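Local atomic coordinates of nitrite oxidoreductase subunit C (Kuenenia stuttgartiensis, PDB entry 7B04), a protein that binds a heme b group and calcium ions as subunit C of nitrite oxidoreductase and probably carries electrons within that complex. Residues E47-K52 with H312-E317; K52-D57 with K72-V77; L140-I145 with P283-Y288. All blocks are in the same frame, centred on the assembly; numbering follows the deposited sequence.

Contact 1 of 3, residues E47-K52 with H312-E317; sequences EVLNVK and HPLSLE
The amide of N50 and the carboxylate of E317 meet with their planes turned 67° apart, ND2 of N50 reaching OE2 of E317 at 2.7 Å in a bond weak because the N-H points well aside. N50 gets there with CG anti to its backbone N (chi1 -168°), which lifts the amide off the face it shares with S315. The other carboxylate oxygen of E317, OE1, lies beside K52 CG and makes a weak bond to the backbone N of Y53. Strands 49-52 and 312-316 run parallel up to this point, bringing an N-terminal strand beside the last strand in the beta fold of this ethylbenzene dehydrogenase-type subunit. L49 takes P313 O through its N and gives its O to S315 N (2.9 Å); V51 repeats this, its N on S315 O (2.8 Å) and its O on E317 N (3.2 Å). L49, V51, L314 and L316 share the buried face, where CD1 of L314 touches both L49 CD1 (3.5 Å) and V51 CG2 (3.4 Å), near F289 and A102. Just before strand 49-52 the side chains of V48 and P313 cross at about a right angle, V48 CG2 3.7 Å from P313 CB.

Contact 2 of 3, residues K52-D57 with K72-V77; sequences KYMQID and KNAEGV
M54 crosses N73 obliquely, its terminal methyl CE coming to 4.0 Å from N73 CB while the sulfur stays behind. CG of M54 sits between the backbone N and the carbonyl carbon (chi1 61°), and a bend at chi3 (73°) then turns CE toward the 72-77 backbone. The same methyl passes 4.2 Å from A74 N and makes a loose apolar contact with A74 CB at 4.4 Å. K52 approaches the same loop through the carbon part of its chain: CD lies 3.4 Å from N73 O and CE 3.6 Å from that oxygen, a contact of methylenes with a carbonyl. Further back, K52 CB comes within 4.4 Å of A74 CB. The contact joins the end of strand 49-53, where the chain leaves the beta sheet, to the loop that leads from helix 64-71 into strand 77-80. I103 of strand 97-104 packs against both M54 and A74, and A70 of helix 64-71 also touches M54, so the methionine lies among helix, loop and strand. The backbones of K52 and M54 are hydrogen-bonded to that of H104 in the neighbouring strand 97-104.

Contact 3 of 3, residues L140-I145 with P283-Y288; sequences LGKITI and PGESTY
The loop between strands 133-139 and 162-168 folds over the start of strand 286-294, a surface contact in which a lysine and a tyrosine do most of the work. K142 NZ donates to the backbone O of S286 at 2.6 Å, approaching tilted 27° from the carbonyl plane. K142 first extends (chi1 170°, CG opposite the backbone N) and then bends at chi2, which swings the ammonium across to the strand. From there NZ faces the carboxylate of E285, whose side chain crosses that of the lysine at about a right angle; the salt bridge to OE2 is long, at 3.8 Å. That oxygen also receives the backbone N of S286 on its anti lone pair (3.2 Å), so carboxylate and ammonium are both tied to the backbone of S286. Strand 286-294 pairs antiparallel with 306-316 on its flank. Farther along, the ring of Y288 meets I143, T144 and I145. The side chains of I145 and Y288 run antiparallel past one another, which lays I145 CD1 over one ring face as a CH-pi contact, 4.3 Å from the ring centroid and offset toward the rim. I143 O comes to the ring edge near its plane, 3.5 Å from CE1 of Y288, while T144 CA approaches the hydroxyl end of the same side chain, 4.0 Å from OH. W311 of strand 306-316 touches both I145 and Y288, and F151 packs against I143 and I145.

Overall arrangement
Strand 49-53 links contacts 1 and 2; strand 306-316 links contacts 1 and 3, pairing parallel with 49-53 and, along its other side, antiparallel with 286-294. The centres of contacts 1 and 3 are about 10 Å apart, tied by two probable backbone hydrogen bonds, L314 N to T287 O (2.8 Å) and L316 N to E285 O (3.1 Å). Contact 2 shares K52 with contact 1, about 11 Å away between centres, and V77 reaches L49 of contact 1. Contacts 2 and 3 do not touch, their nearest atoms being about 7 Å apart. The heme lies about 11 Å from the side chain of Y288 and about 13 Å from that of L314.

Contact 1 of 3, residues E47-K52 with H312-E317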
ATOM      1  N   GLU C  47     -26.251 -59.020  23.581  1.00 30.40           N
ATOM      2  CA  GLU C  47     -25.716 -59.805  22.477  1.00 32.96           C
ATOM      3  C   GLU C  47     -24.198 -59.707  22.465  1.00 36.05           C
ATOM      4  O   GLU C  47     -23.629 -58.623  22.612  1.00 37.37           O
ATOM      5  CB  GLU C  47     -26.298 -59.343  21.141  1.00 36.91           C
ATOM      6  CG  GLU C  47     -26.016 -60.310  19.996  1.00 40.72           C
ATOM      7  CD  GLU C  47     -26.720 -59.922  18.711  1.00 62.01           C
ATOM      8  OE1 GLU C  47     -26.709 -60.732  17.759  1.00 63.70           O
ATOM      9  OE2 GLU C  47     -27.289 -58.811  18.655  1.00 65.85           O
ATOM     10  N   VAL C  48     -23.543 -60.845  22.256  1.00 35.79           N
ATOM     11  CA  VAL C  48     -22.093 -60.944  22.357  1.00 35.27           C
ATOM     12  C   VAL C  48     -21.489 -61.018  20.964  1.00 33.58           C
ATOM     13  O   VAL C  48     -22.009 -61.706  20.077  1.00 39.09           O
ATOM     14  CB  VAL C  48     -21.688 -62.172  23.198  1.00 38.07           C
ATOM     15  CG1 VAL C  48     -20.173 -62.343  23.221  1.00 25.94           C
ATOM     16  CG2 VAL C  48     -22.235 -62.047  24.613  1.00 36.41           C
ATOM     17  N   LEU C  49     -20.377 -60.311  20.780  1.00 34.12           N
ATOM     18  CA  LEU C  49     -19.618 -60.349  19.541  1.00 26.85           C
ATOM     19  C   LEU C  49     -18.558 -61.434  19.686  1.00 32.12           C
ATOM     20  O   LEU C  49     -17.674 -61.336  20.545  1.00 34.56           O
ATOM     21  CB  LEU C  49     -18.989 -58.984  19.255  1.00 26.48           C
ATOM     22  CG  LEU C  49     -18.386 -58.680  17.879  1.00 25.98           C
ATOM     23  CD1 LEU C  49     -16.962 -59.182  17.791  1.00 30.28           C
ATOM     24  CD2 LEU C  49     -19.227 -59.267  16.759  1.00 28.25           C
ATOM     25  N   ASN C  50     -18.650 -62.462  18.854  1.00 27.35           N
ATOM     26  CA  ASN C  50     -17.756 -63.608  18.925  1.00 30.46           C
ATOM     27  C   ASN C  50     -16.701 -63.494  17.833  1.00 35.70           C
ATOM     28  O   ASN C  50     -17.036 -63.357  16.651  1.00 33.23           O
ATOM     29  CB  ASN C  50     -18.545 -64.909  18.780  1.00 29.80           C
ATOM     30  CG  ASN C  50     -17.728 -66.133  19.127  1.00 37.52           C
ATOM     31  OD1 ASN C  50     -16.610 -66.028  19.631  1.00 45.65           O
ATOM     32  ND2 ASN C  50     -18.282 -67.309  18.853  1.00 41.16           N
ATOM     33  N   VAL C  51     -15.433 -63.555  18.228  1.00 32.83           N
ATOM     34  CA  VAL C  51     -14.324 -63.513  17.282  1.00 27.62           C
ATOM     35  C   VAL C  51     -14.046 -64.950  16.862  1.00 29.70           C
ATOM     36  O   VAL C  51     -13.549 -65.755  17.654  1.00 26.45           O
ATOM     37  CB  VAL C  51     -13.081 -62.859  17.896  1.00 30.67           C
ATOM     38  CG1 VAL C  51     -11.973 -62.780  16.874  1.00 35.74           C
ATOM     39  CG2 VAL C  51     -13.409 -61.483  18.411  1.00 23.69           C
ATOM     40  N   LYS C  52     -14.379 -65.273  15.616  1.00 30.78           N
ATOM     41  CA  LYS C  52     -14.240 -66.632  15.116  1.00 29.44           C
ATOM     42  C   LYS C  52     -12.787 -66.925  14.764  1.00 31.20           C
ATOM     43  O   LYS C  52     -12.125 -66.117  14.105  1.00 34.63           O
ATOM     44  CB  LYS C  52     -15.138 -66.841  13.898  1.00 29.82           C
ATOM     45  CG  LYS C  52     -15.155 -68.268  13.390  1.00 37.56           C
ATOM     46  CD  LYS C  52     -16.198 -68.449  12.305  1.00 33.71           C
ATOM     47  CE  LYS C  52     -16.090 -69.819  11.662  1.00 42.19           C
ATOM     48  NZ  LYS C  52     -16.423 -70.908  12.620  1.00 46.69           N
ATOM     49  N   HIS C 312     -20.359 -53.256  24.695  1.00 25.97           N
ATOM     50  CA  HIS C 312     -20.842 -54.500  24.122  1.00 22.99           C
ATOM     51  C   HIS C 312     -19.893 -55.641  24.464  1.00 27.05           C
ATOM     52  O   HIS C 312     -18.673 -55.473  24.380  1.00 29.96           O
ATOM     53  CB  HIS C 312     -20.975 -54.393  22.598  1.00 30.72           C
ATOM     54  CG  HIS C 312     -22.038 -53.442  22.146  1.00 27.49           C
ATOM     55  ND1 HIS C 312     -23.366 -53.799  22.053  1.00 23.24           N
ATOM     56  CD2 HIS C 312     -21.970 -52.146  21.762  1.00 26.75           C
ATOM     57  CE1 HIS C 312     -24.071 -52.763  21.632  1.00 34.75           C
ATOM     58  NE2 HIS C 312     -23.247 -51.747  21.448  1.00 29.21           N
ATOM     59  N   PRO C 313     -20.412 -56.806  24.846  1.00 36.19           N
ATOM     60  CA  PRO C 313     -19.525 -57.915  25.209  1.00 28.43           C
ATOM     61  C   PRO C 313     -18.786 -58.450  23.995  1.00 29.81           C
ATOM     62  O   PRO C 313     -19.292 -58.440  22.870  1.00 38.87           O
ATOM     63  CB  PRO C 313     -20.482 -58.969  25.780  1.00 33.55           C
ATOM     64  CG  PRO C 313     -21.715 -58.214  26.141  1.00 36.25           C
ATOM     65  CD  PRO C 313     -21.822 -57.124  25.119  1.00 33.67           C
ATOM     66  N   LEU C 314     -17.569 -58.925  24.242  1.00 34.85           N
ATOM     67  CA  LEU C 314     -16.717 -59.474  23.197  1.00 30.75           C
ATOM     68  C   LEU C 314     -16.079 -60.748  23.723  1.00 32.28           C
ATOM     69  O   LEU C 314     -15.559 -60.757  24.840  1.00 33.91           O
ATOM     70  CB  LEU C 314     -15.638 -58.466  22.788  1.00 29.65           C
ATOM     71  CG  LEU C 314     -14.437 -59.042  22.045  1.00 37.35           C
ATOM     72  CD1 LEU C 314     -14.815 -59.224  20.604  1.00 40.05           C
ATOM     73  CD2 LEU C 314     -13.226 -58.138  22.163  1.00 37.63           C
ATOM     74  N   SER C 315     -16.120 -61.815  22.927  1.00 37.18           N
ATOM     75  CA  SER C 315     -15.500 -63.081  23.291  1.00 33.51           C
ATOM     76  C   SER C 315     -14.586 -63.552  22.170  1.00 29.11           C
ATOM     77  O   SER C 315     -14.934 -63.453  20.990  1.00 30.60           O
ATOM     78  CB  SER C 315     -16.554 -64.156  23.590  1.00 35.17           C
ATOM     79  OG  SER C 315     -15.942 -65.402  23.872  1.00 35.57           O
ATOM     80  N   LEU C 316     -13.417 -64.063  22.545  1.00 22.35           N
ATOM     81  CA  LEU C 316     -12.465 -64.636  21.603  1.00 26.96           C
ATOM     82  C   LEU C 316     -12.488 -66.155  21.712  1.00 27.55           C
ATOM     83  O   LEU C 316     -12.396 -66.702  22.816  1.00 32.48           O
ATOM     84  CB  LEU C 316     -11.051 -64.107  21.855  1.00 27.43           C
ATOM     85  CG  LEU C 316     -10.693 -62.770  21.200  1.00 22.85           C
ATOM     86  CD1 LEU C 316     -11.327 -61.603  21.944  1.00 30.42           C
ATOM     87  CD2 LEU C 316      -9.185 -62.604  21.119  1.00 27.73           C
ATOM     88  N   GLU C 317     -12.615 -66.827  20.572  1.00 27.83           N
ATOM     89  CA  GLU C 317     -12.568 -68.280  20.546  1.00 33.59           C
ATOM     90  C   GLU C 317     -11.143 -68.778  20.782  1.00 35.67           C
ATOM     91  O   GLU C 317     -10.160 -68.070  20.549  1.00 31.00           O
ATOM     92  CB  GLU C 317     -13.079 -68.808  19.203  1.00 27.43           C
ATOM     93  CG  GLU C 317     -14.508 -69.322  19.218  1.00 30.49           C
ATOM     94  CD  GLU C 317     -15.155 -69.269  17.847  1.00 32.50           C
ATOM     95  OE1 GLU C 317     -14.571 -69.821  16.891  1.00 37.38           O
ATOM     96  OE2 GLU C 317     -16.249 -68.677  17.725  1.00 34.87           O
TER

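Contact 2 of 3, residues K52-D57 with K72-V77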
ATOM      1  N   LYS C  52     -14.379 -65.273  15.616  1.00 30.78           N
ATOM      2  CA  LYS C  52     -14.240 -66.632  15.116  1.00 29.44           C
ATOM      3  C   LYS C  52     -12.787 -66.925  14.764  1.00 31.20           C
ATOM      4  O   LYS C  52     -12.125 -66.117  14.105  1.00 34.63           O
ATOM      5  CB  LYS C  52     -15.138 -66.841  13.898  1.00 29.82           C
ATOM      6  CG  LYS C  52     -15.155 -68.268  13.390  1.00 37.56           C
ATOM      7  CD  LYS C  52     -16.198 -68.449  12.305  1.00 33.71           C
ATOM      8  CE  LYS C  52     -16.090 -69.819  11.662  1.00 42.19           C
ATOM      9  NZ  LYS C  52     -16.423 -70.908  12.620  1.00 46.69           N
ATOM     10  N   TYR C  53     -12.291 -68.077  15.208  1.00 28.28           N
ATOM     11  CA  TYR C  53     -10.937 -68.487  14.867  1.00 30.86           C
ATOM     12  C   TYR C  53     -10.890 -69.086  13.464  1.00 30.39           C
ATOM     13  O   TYR C  53     -11.628 -70.027  13.157  1.00 29.27           O
ATOM     14  CB  TYR C  53     -10.412 -69.500  15.880  1.00 30.92           C
ATOM     15  CG  TYR C  53      -9.122 -70.126  15.425  1.00 28.97           C
ATOM     16  CD1 TYR C  53      -7.934 -69.411  15.468  1.00 33.07           C
ATOM     17  CD2 TYR C  53      -9.098 -71.416  14.916  1.00 26.44           C
ATOM     18  CE1 TYR C  53      -6.753 -69.973  15.036  1.00 35.73           C
ATOM     19  CE2 TYR C  53      -7.922 -71.983  14.480  1.00 32.68           C
ATOM     20  CZ  TYR C  53      -6.752 -71.258  14.543  1.00 33.50           C
ATOM     21  OH  TYR C  53      -5.577 -71.819  14.111  1.00 31.59           O
ATOM     22  N   MET C  54     -10.020 -68.537  12.617  1.00 36.93           N
ATOM     23  CA  MET C  54      -9.887 -69.002  11.236  1.00 34.00           C
ATOM     24  C   MET C  54      -8.537 -68.541  10.699  1.00 36.32           C
ATOM     25  O   MET C  54      -8.274 -67.336  10.677  1.00 50.86           O
ATOM     26  CB  MET C  54     -11.040 -68.502  10.366  1.00 31.68           C
ATOM     27  CG  MET C  54     -11.170 -66.992  10.252  1.00 31.39           C
ATOM     28  SD  MET C  54     -12.437 -66.495   9.076  1.00 52.61           S
ATOM     29  CE  MET C  54     -13.916 -66.893   9.999  1.00 39.87           C
ATOM     30  N   GLN C  55      -7.635 -69.481  10.407  1.00 32.21           N
ATOM     31  CA  GLN C  55      -6.417 -69.131   9.675  1.00 43.32           C
ATOM     32  C   GLN C  55      -6.750 -68.156   8.541  1.00 41.92           C
ATOM     33  O   GLN C  55      -7.515 -68.481   7.628  1.00 35.93           O
ATOM     34  CB  GLN C  55      -5.680 -70.385   9.176  1.00 36.97           C
ATOM     35  CG  GLN C  55      -6.119 -70.985   7.848  1.00 54.40           C
ATOM     36  CD  GLN C  55      -5.019 -71.799   7.189  1.00 64.10           C
ATOM     37  OE1 GLN C  55      -3.920 -71.935   7.729  1.00 60.43           O
ATOM     38  NE2 GLN C  55      -5.310 -72.338   6.012  1.00 67.30           N
ATOM     39  N   ILE C  56      -6.264 -66.925   8.646  1.00 45.43           N
ATOM     40  CA  ILE C  56      -6.509 -65.891   7.646  1.00 38.43           C
ATOM     41  C   ILE C  56      -5.266 -65.766   6.775  1.00 46.12           C
ATOM     42  O   ILE C  56      -4.219 -65.294   7.231  1.00 55.29           O
ATOM     43  CB  ILE C  56      -6.879 -64.552   8.297  1.00 38.34           C
ATOM     44  CG1 ILE C  56      -8.115 -64.729   9.177  1.00 24.67           C
ATOM     45  CG2 ILE C  56      -7.158 -63.505   7.232  1.00 46.23           C
ATOM     46  CD1 ILE C  56      -8.151 -63.834  10.376  1.00 28.44           C
ATOM     47  N   ASP C  57      -5.391 -66.151   5.507  1.00 46.50           N
ATOM     48  CA  ASP C  57      -4.301 -66.016   4.549  1.00 50.39           C
ATOM     49  C   ASP C  57      -4.485 -64.691   3.826  1.00 50.07           C
ATOM     50  O   ASP C  57      -5.506 -64.473   3.165  1.00 51.75           O
ATOM     51  CB  ASP C  57      -4.284 -67.176   3.552  1.00 53.52           C
ATOM     52  CG  ASP C  57      -3.846 -68.488   4.178  1.00 71.44           C
ATOM     53  OD1 ASP C  57      -3.115 -68.458   5.190  1.00 69.74           O
ATOM     54  OD2 ASP C  57      -4.229 -69.554   3.648  1.00 80.36           O
ATOM     55  N   LYS C  72     -17.036 -63.486   5.738  1.00 31.64           N
ATOM     56  CA  LYS C  72     -18.295 -64.085   5.312  1.00 33.65           C
ATOM     57  C   LYS C  72     -18.647 -65.302   6.158  1.00 29.66           C
ATOM     58  O   LYS C  72     -19.830 -65.611   6.339  1.00 30.39           O
ATOM     59  CB  LYS C  72     -18.206 -64.457   3.832  1.00 34.12           C
ATOM     60  CG  LYS C  72     -19.501 -64.939   3.204  1.00 36.53           C
ATOM     61  CD  LYS C  72     -19.518 -64.598   1.721  1.00 51.01           C
ATOM     62  CE  LYS C  72     -20.469 -65.494   0.947  1.00 44.94           C
ATOM     63  NZ  LYS C  72     -19.740 -66.313  -0.063  1.00 33.45           N
ATOM     64  N   ASN C  73     -17.641 -65.989   6.698  1.00 35.06           N
ATOM     65  CA  ASN C  73     -17.876 -67.156   7.534  1.00 34.78           C
ATOM     66  C   ASN C  73     -18.062 -66.804   9.002  1.00 37.80           C
ATOM     67  O   ASN C  73     -18.363 -67.697   9.803  1.00 42.12           O
ATOM     68  CB  ASN C  73     -16.717 -68.146   7.384  1.00 30.58           C
ATOM     69  CG  ASN C  73     -16.464 -68.526   5.940  1.00 44.62           C
ATOM     70  OD1 ASN C  73     -15.915 -67.740   5.169  1.00 50.45           O
ATOM     71  ND2 ASN C  73     -16.863 -69.735   5.565  1.00 49.11           N
ATOM     72  N   ALA C  74     -17.877 -65.543   9.376  1.00 31.73           N
ATOM     73  CA  ALA C  74     -18.119 -65.104  10.740  1.00 35.94           C
ATOM     74  C   ALA C  74     -19.538 -64.554  10.857  1.00 37.99           C
ATOM     75  O   ALA C  74     -20.183 -64.217   9.862  1.00 38.38           O
ATOM     76  CB  ALA C  74     -17.099 -64.047  11.163  1.00 32.48           C
ATOM     77  N   GLU C  75     -20.016 -64.458  12.093  1.00 31.32           N
ATOM     78  CA  GLU C  75     -21.333 -63.910  12.389  1.00 35.60           C
ATOM     79  C   GLU C  75     -21.173 -62.628  13.191  1.00 32.77           C
ATOM     80  O   GLU C  75     -20.430 -62.595  14.178  1.00 43.44           O
ATOM     81  CB  GLU C  75     -22.205 -64.927  13.130  1.00 43.95           C
ATOM     82  CG  GLU C  75     -22.229 -66.300  12.464  1.00 54.53           C
ATOM     83  CD  GLU C  75     -23.039 -66.318  11.175  1.00 66.24           C
ATOM     84  OE1 GLU C  75     -22.512 -66.795  10.147  1.00 65.17           O
ATOM     85  OE2 GLU C  75     -24.200 -65.856  11.188  1.00 64.68           O
ATOM     86  N   GLY C  76     -21.865 -61.575  12.761  1.00 19.76           N
ATOM     87  CA  GLY C  76     -21.679 -60.257  13.331  1.00 27.17           C
ATOM     88  C   GLY C  76     -22.862 -59.715  14.105  1.00 31.87           C
ATOM     89  O   GLY C  76     -24.000 -60.146  13.909  1.00 32.53           O
ATOM     90  N   VAL C  77     -22.591 -58.769  15.001  1.00 31.53           N
ATOM     91  CA  VAL C  77     -23.615 -58.127  15.817  1.00 27.64           C
ATOM     92  C   VAL C  77     -24.026 -56.824  15.148  1.00 26.77           C
ATOM     93  O   VAL C  77     -23.191 -56.112  14.575  1.00 30.68           O
ATOM     94  CB  VAL C  77     -23.097 -57.876  17.247  1.00 30.12           C
ATOM     95  CG1 VAL C  77     -24.141 -57.155  18.092  1.00 32.39           C
ATOM     96  CG2 VAL C  77     -22.692 -59.185  17.901  1.00 31.85           C
TER

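Contact 3 of 3, residues L140-I145 with P283-Y288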
ATOM      1  N   LEU C 140      -8.920 -51.138  28.910  1.00 32.57           N
ATOM      2  CA  LEU C 140      -7.573 -51.662  29.030  1.00 28.98           C
ATOM      3  C   LEU C 140      -7.470 -52.431  30.341  1.00 28.92           C
ATOM      4  O   LEU C 140      -7.794 -51.899  31.409  1.00 31.02           O
ATOM      5  CB  LEU C 140      -6.553 -50.528  28.911  1.00 28.58           C
ATOM      6  CG  LEU C 140      -5.145 -50.582  29.489  1.00 37.97           C
ATOM      7  CD1 LEU C 140      -4.324 -51.603  28.736  1.00 42.00           C
ATOM      8  CD2 LEU C 140      -4.528 -49.208  29.318  1.00 36.56           C
ATOM      9  N   GLY C 141      -6.958 -53.658  30.256  1.00 29.85           N
ATOM     10  CA  GLY C 141      -6.995 -54.621  31.343  1.00 34.47           C
ATOM     11  C   GLY C 141      -8.284 -55.434  31.352  1.00 32.99           C
ATOM     12  O   GLY C 141      -9.189 -55.257  30.530  1.00 36.96           O
ATOM     13  N   LYS C 142      -8.373 -56.347  32.321  1.00 38.41           N
ATOM     14  CA  LYS C 142      -9.494 -57.280  32.431  1.00 34.51           C
ATOM     15  C   LYS C 142     -10.461 -56.838  33.520  1.00 35.67           C
ATOM     16  O   LYS C 142     -10.075 -56.701  34.685  1.00 33.94           O
ATOM     17  CB  LYS C 142      -9.004 -58.696  32.717  1.00 30.30           C
ATOM     18  CG  LYS C 142     -10.116 -59.674  33.076  1.00 31.74           C
ATOM     19  CD  LYS C 142     -11.056 -59.917  31.907  1.00 36.21           C
ATOM     20  CE  LYS C 142     -12.127 -60.934  32.269  1.00 43.13           C
ATOM     21  NZ  LYS C 142     -13.034 -61.231  31.126  1.00 36.17           N
ATOM     22  N   ILE C 143     -11.717 -56.626  33.132  1.00 39.17           N
ATOM     23  CA  ILE C 143     -12.748 -56.105  34.015  1.00 31.75           C
ATOM     24  C   ILE C 143     -14.094 -56.740  33.692  1.00 38.32           C
ATOM     25  O   ILE C 143     -14.336 -57.214  32.579  1.00 49.61           O
ATOM     26  CB  ILE C 143     -12.859 -54.586  33.857  1.00 29.88           C
ATOM     27  CG1 ILE C 143     -12.932 -54.300  32.370  1.00 35.37           C
ATOM     28  CG2 ILE C 143     -11.660 -53.869  34.450  1.00 30.25           C
ATOM     29  CD1 ILE C 143     -13.576 -53.061  32.071  1.00 30.30           C
ATOM     30  N   THR C 144     -14.969 -56.755  34.695  1.00 43.01           N
ATOM     31  CA  THR C 144     -16.390 -57.020  34.507  1.00 48.51           C
ATOM     32  C   THR C 144     -17.145 -55.741  34.845  1.00 40.27           C
ATOM     33  O   THR C 144     -16.872 -55.107  35.869  1.00 42.17           O
ATOM     34  CB  THR C 144     -16.872 -58.181  35.385  1.00 39.50           C
ATOM     35  OG1 THR C 144     -16.418 -57.983  36.729  1.00 47.87           O
ATOM     36  CG2 THR C 144     -16.346 -59.511  34.864  1.00 31.84           C
ATOM     37  N   ILE C 145     -18.079 -55.347  33.980  1.00 41.94           N
ATOM     38  CA  ILE C 145     -18.773 -54.066  34.104  1.00 46.58           C
ATOM     39  C   ILE C 145     -20.235 -54.305  34.454  1.00 47.02           C
ATOM     40  O   ILE C 145     -20.908 -55.134  33.829  1.00 49.47           O
ATOM     41  CB  ILE C 145     -18.636 -53.223  32.825  1.00 45.94           C
ATOM     42  CG1 ILE C 145     -17.172 -52.901  32.581  1.00 46.96           C
ATOM     43  CG2 ILE C 145     -19.381 -51.907  32.955  1.00 46.51           C
ATOM     44  CD1 ILE C 145     -16.872 -52.611  31.144  1.00 45.71           C
ATOM     45  N   PRO C 283      -6.723 -65.469  23.273  1.00 27.84           N
ATOM     46  CA  PRO C 283      -7.725 -66.410  22.759  1.00 30.76           C
ATOM     47  C   PRO C 283      -8.364 -67.189  23.899  1.00 29.50           C
ATOM     48  O   PRO C 283      -7.679 -67.707  24.783  1.00 29.18           O
ATOM     49  CB  PRO C 283      -6.912 -67.321  21.830  1.00 27.22           C
ATOM     50  CG  PRO C 283      -5.736 -66.493  21.433  1.00 18.33           C
ATOM     51  CD  PRO C 283      -5.407 -65.665  22.644  1.00 29.49           C
ATOM     52  N   GLY C 284      -9.681 -67.187  23.927  1.00 26.49           N
ATOM     53  CA  GLY C 284     -10.444 -67.821  25.000  1.00 29.95           C
ATOM     54  C   GLY C 284     -10.858 -66.819  26.046  1.00 35.01           C
ATOM     55  O   GLY C 284     -11.642 -67.175  26.896  1.00 38.55           O
ATOM     56  N   GLU C 285     -10.395 -65.580  25.948  1.00 32.82           N
ATOM     57  CA  GLU C 285     -10.803 -64.577  26.963  1.00 39.37           C
ATOM     58  C   GLU C 285     -11.839 -63.646  26.358  1.00 36.16           C
ATOM     59  O   GLU C 285     -11.896 -63.540  25.174  1.00 36.26           O
ATOM     60  CB  GLU C 285      -9.625 -63.802  27.543  1.00 37.82           C
ATOM     61  CG  GLU C 285      -9.895 -63.131  28.879  1.00 44.06           C
ATOM     62  CD  GLU C 285     -10.449 -63.970  30.018  1.00 58.40           C
ATOM     63  OE1 GLU C 285      -9.797 -64.042  31.071  1.00 55.97           O
ATOM     64  OE2 GLU C 285     -11.547 -64.517  29.866  1.00 55.23           O
ATOM     65  N   SER C 286     -12.665 -63.065  27.209  1.00 41.67           N
ATOM     66  CA  SER C 286     -13.731 -62.138  26.808  1.00 36.08           C
ATOM     67  C   SER C 286     -13.491 -60.821  27.511  1.00 35.41           C
ATOM     68  O   SER C 286     -12.975 -60.832  28.605  1.00 35.27           O
ATOM     69  CB  SER C 286     -15.040 -62.679  27.209  1.00 41.53           C
ATOM     70  OG  SER C 286     -14.997 -63.077  28.550  1.00 37.69           O
ATOM     71  N   THR C 287     -13.848 -59.753  26.823  1.00 37.11           N
ATOM     72  CA  THR C 287     -13.774 -58.349  27.278  1.00 35.03           C
ATOM     73  C   THR C 287     -14.994 -57.628  26.708  1.00 36.04           C
ATOM     74  O   THR C 287     -15.965 -58.287  26.423  1.00 42.93           O
ATOM     75  CB  THR C 287     -12.423 -57.714  26.954  1.00 26.33           C
ATOM     76  OG1 THR C 287     -12.305 -56.510  27.695  1.00 31.56           O
ATOM     77  CG2 THR C 287     -12.257 -57.372  25.501  1.00 25.27           C
ATOM     78  N   TYR C 288     -14.968 -56.308  26.678  1.00 31.31           N
ATOM     79  CA  TYR C 288     -16.049 -55.488  26.158  1.00 33.72           C
ATOM     80  C   TYR C 288     -15.513 -54.535  25.096  1.00 32.07           C
ATOM     81  O   TYR C 288     -14.302 -54.337  24.965  1.00 33.43           O
ATOM     82  CB  TYR C 288     -16.748 -54.707  27.286  1.00 29.67           C
ATOM     83  CG  TYR C 288     -17.302 -55.585  28.395  1.00 37.05           C
ATOM     84  CD1 TYR C 288     -16.456 -56.213  29.302  1.00 44.11           C
ATOM     85  CD2 TYR C 288     -18.670 -55.790  28.532  1.00 45.45           C
ATOM     86  CE1 TYR C 288     -16.951 -57.018  30.309  1.00 45.35           C
ATOM     87  CE2 TYR C 288     -19.176 -56.595  29.541  1.00 55.52           C
ATOM     88  CZ  TYR C 288     -18.310 -57.206  30.426  1.00 50.55           C
ATOM     89  OH  TYR C 288     -18.802 -58.007  31.431  1.00 49.34           O
TER